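Local coordinates for protein putative dehydrogenase (Amycolatopsis orientalis, PDB 5A9T) that reduces cyclic imines to amines with NADPH as hydride donor, working as an imine reductase, at residues 120-125 with 134-139. Sequence-based numbering, arbitrary orientation.
Sequences AIMVPP and VFLYSG
Ile121 lies alongside Phe135 at a non-hydrogen-bonded pair of two antiparallel strands, its CG1 over one face of the ring and displaced toward the rim, 3.5 Å from Phe135 CE2. With the ring centroid 3.9 Å from Ile121 CG1, this is a CH-pi contact, and the CG2 branch reaches Phe135 CE1 at 3.7 Å. Phe135 CG stands anti to its own carbonyl carbon (chi1 -76°), which brings the ring beside the isoleucine. On the face bearing Ala120 and Leu136, Met122 CG, likewise anti to its carbonyl carbon (chi1 -58°), packs 4.0 Å from Leu136 CG, and the bend at chi2 turns the sulfur toward Leu136 CD1.

The backbones pair Ala120 with Leu136 through two fairly straight hydrogen bonds, Ala120 N to Leu136 O (2.7 Å) and Leu136 N to Ala120 O (2.9 Å). Beyond the end of strand 115-121, Met122 N still donates to Val134 O at 3.1 Å, in a more bent bond (150°). Helix 15-26 packs on the other face, Leu20 against Phe135 and Met16 against Ile121; Met16 binds NADP(+) in this enzyme, though no cofactor is bound to this chain. Ala120 and Met122 touch helix 166-193, and Met122 also Trp209 of the second subunit.

Replacing Phe135 by an alanine would remove the ring face under Ile121 CG1 and is likely to open a gap between Ile121 and Leu20. At the one antiparallel step of the Rossmann-type sheet, three backbone hydrogen bonds thus fix the register joining strands 134-139 and 156-161 to the parallel strands ending in 115-121, while Ile121 and Phe135 tie the pair to a helix of the NADP(+)-binding region.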
# COMPACT_ATOMS: atom_id res chain seq x y z
N ALA A 120 -13.37 -3.18 -16.98
CA ALA A 120 -13.20 -3.73 -15.64
C ALA A 120 -13.77 -2.76 -14.62
O ALA A 120 -13.37 -1.58 -14.56
CB ALA A 120 -11.70 -3.99 -15.36
N ILE A 121 -14.71 -3.23 -13.83
CA ILE A 121 -15.39 -2.40 -12.84
C ILE A 121 -14.60 -2.41 -11.53
O ILE A 121 -14.34 -3.47 -11.00
CB ILE A 121 -16.77 -2.96 -12.61
CG1 ILE A 121 -17.56 -2.98 -13.94
CG2 ILE A 121 -17.46 -2.10 -11.58
CD1 ILE A 121 -18.87 -3.76 -13.86
N MET A 122 -14.18 -1.24 -11.08
CA MET A 122 -13.23 -1.15 -9.95
C MET A 122 -13.88 -0.89 -8.64
O MET A 122 -13.15 -0.60 -7.71
CB MET A 122 -12.18 -0.15 -10.28
CG MET A 122 -11.41 -0.44 -11.54
SD MET A 122 -10.66 -2.07 -11.66
CE MET A 122 -9.47 -2.02 -10.29
N VAL A 123 -15.16 -1.06 -8.53
CA VAL A 123 -15.91 -0.77 -7.29
C VAL A 123 -16.97 -1.80 -7.14
O VAL A 123 -17.35 -2.54 -8.06
CB VAL A 123 -16.51 0.68 -7.26
CG1 VAL A 123 -15.40 1.65 -7.33
CG2 VAL A 123 -17.53 0.80 -8.43
N PRO A 124 -17.53 -1.96 -5.96
CA PRO A 124 -18.64 -2.88 -5.83
C PRO A 124 -19.94 -2.35 -6.42
O PRO A 124 -20.09 -1.12 -6.67
CB PRO A 124 -18.78 -3.11 -4.25
CG PRO A 124 -17.71 -2.22 -3.71
CD PRO A 124 -17.02 -1.41 -4.69
N PRO A 125 -20.88 -3.30 -6.60
CA PRO A 125 -22.16 -2.90 -7.20
C PRO A 125 -22.84 -1.67 -6.60
O PRO A 125 -23.34 -0.82 -7.33
CB PRO A 125 -23.02 -4.17 -7.10
CG PRO A 125 -22.07 -5.30 -7.06
CD PRO A 125 -20.83 -4.75 -6.40
N VAL A 134 -15.02 4.01 -10.72
CA VAL A 134 -14.04 4.06 -11.83
C VAL A 134 -14.21 2.78 -12.59
O VAL A 134 -14.26 1.70 -12.00
CB VAL A 134 -12.57 4.17 -11.34
CG1 VAL A 134 -11.57 4.06 -12.46
CG2 VAL A 134 -12.45 5.51 -10.65
N PHE A 135 -14.28 2.89 -13.91
CA PHE A 135 -14.30 1.72 -14.80
C PHE A 135 -13.16 1.87 -15.78
O PHE A 135 -12.95 2.96 -16.34
CB PHE A 135 -15.60 1.69 -15.64
CG PHE A 135 -16.87 1.24 -14.96
CD1 PHE A 135 -17.21 1.59 -13.66
CD2 PHE A 135 -17.78 0.53 -15.65
CE1 PHE A 135 -18.37 1.18 -13.04
CE2 PHE A 135 -18.91 0.11 -14.99
CZ PHE A 135 -19.24 0.45 -13.73
N LEU A 136 -12.33 0.83 -15.90
CA LEU A 136 -11.20 0.81 -16.82
C LEU A 136 -11.61 0.10 -18.13
O LEU A 136 -12.26 -0.94 -18.05
CB LEU A 136 -9.99 0.11 -16.25
CG LEU A 136 -9.55 0.63 -14.87
CD1 LEU A 136 -8.34 -0.18 -14.41
CD2 LEU A 136 -9.20 2.10 -14.87
N TYR A 137 -11.32 0.70 -19.26
CA TYR A 137 -11.68 0.16 -20.54
C TYR A 137 -10.48 -0.07 -21.47
O TYR A 137 -9.51 0.66 -21.45
CB TYR A 137 -12.68 1.07 -21.26
CG TYR A 137 -13.99 1.25 -20.58
CD1 TYR A 137 -15.04 0.40 -20.75
CD2 TYR A 137 -14.22 2.33 -19.67
CE1 TYR A 137 -16.23 0.54 -20.07
CE2 TYR A 137 -15.40 2.50 -19.04
CZ TYR A 137 -16.42 1.62 -19.23
OH TYR A 137 -17.63 1.75 -18.62
N SER A 138 -10.65 -1.03 -22.34
CA SER A 138 -9.68 -1.34 -23.37
C SER A 138 -10.38 -1.92 -24.60
O SER A 138 -11.31 -2.70 -24.51
CB SER A 138 -8.51 -2.24 -22.77
OG SER A 138 -8.97 -3.42 -22.33
N GLY A 139 -9.82 -1.55 -25.75
CA GLY A 139 -10.43 -1.96 -27.05
C GLY A 139 -10.58 -0.74 -27.88
O GLY A 139 -9.95 0.26 -27.76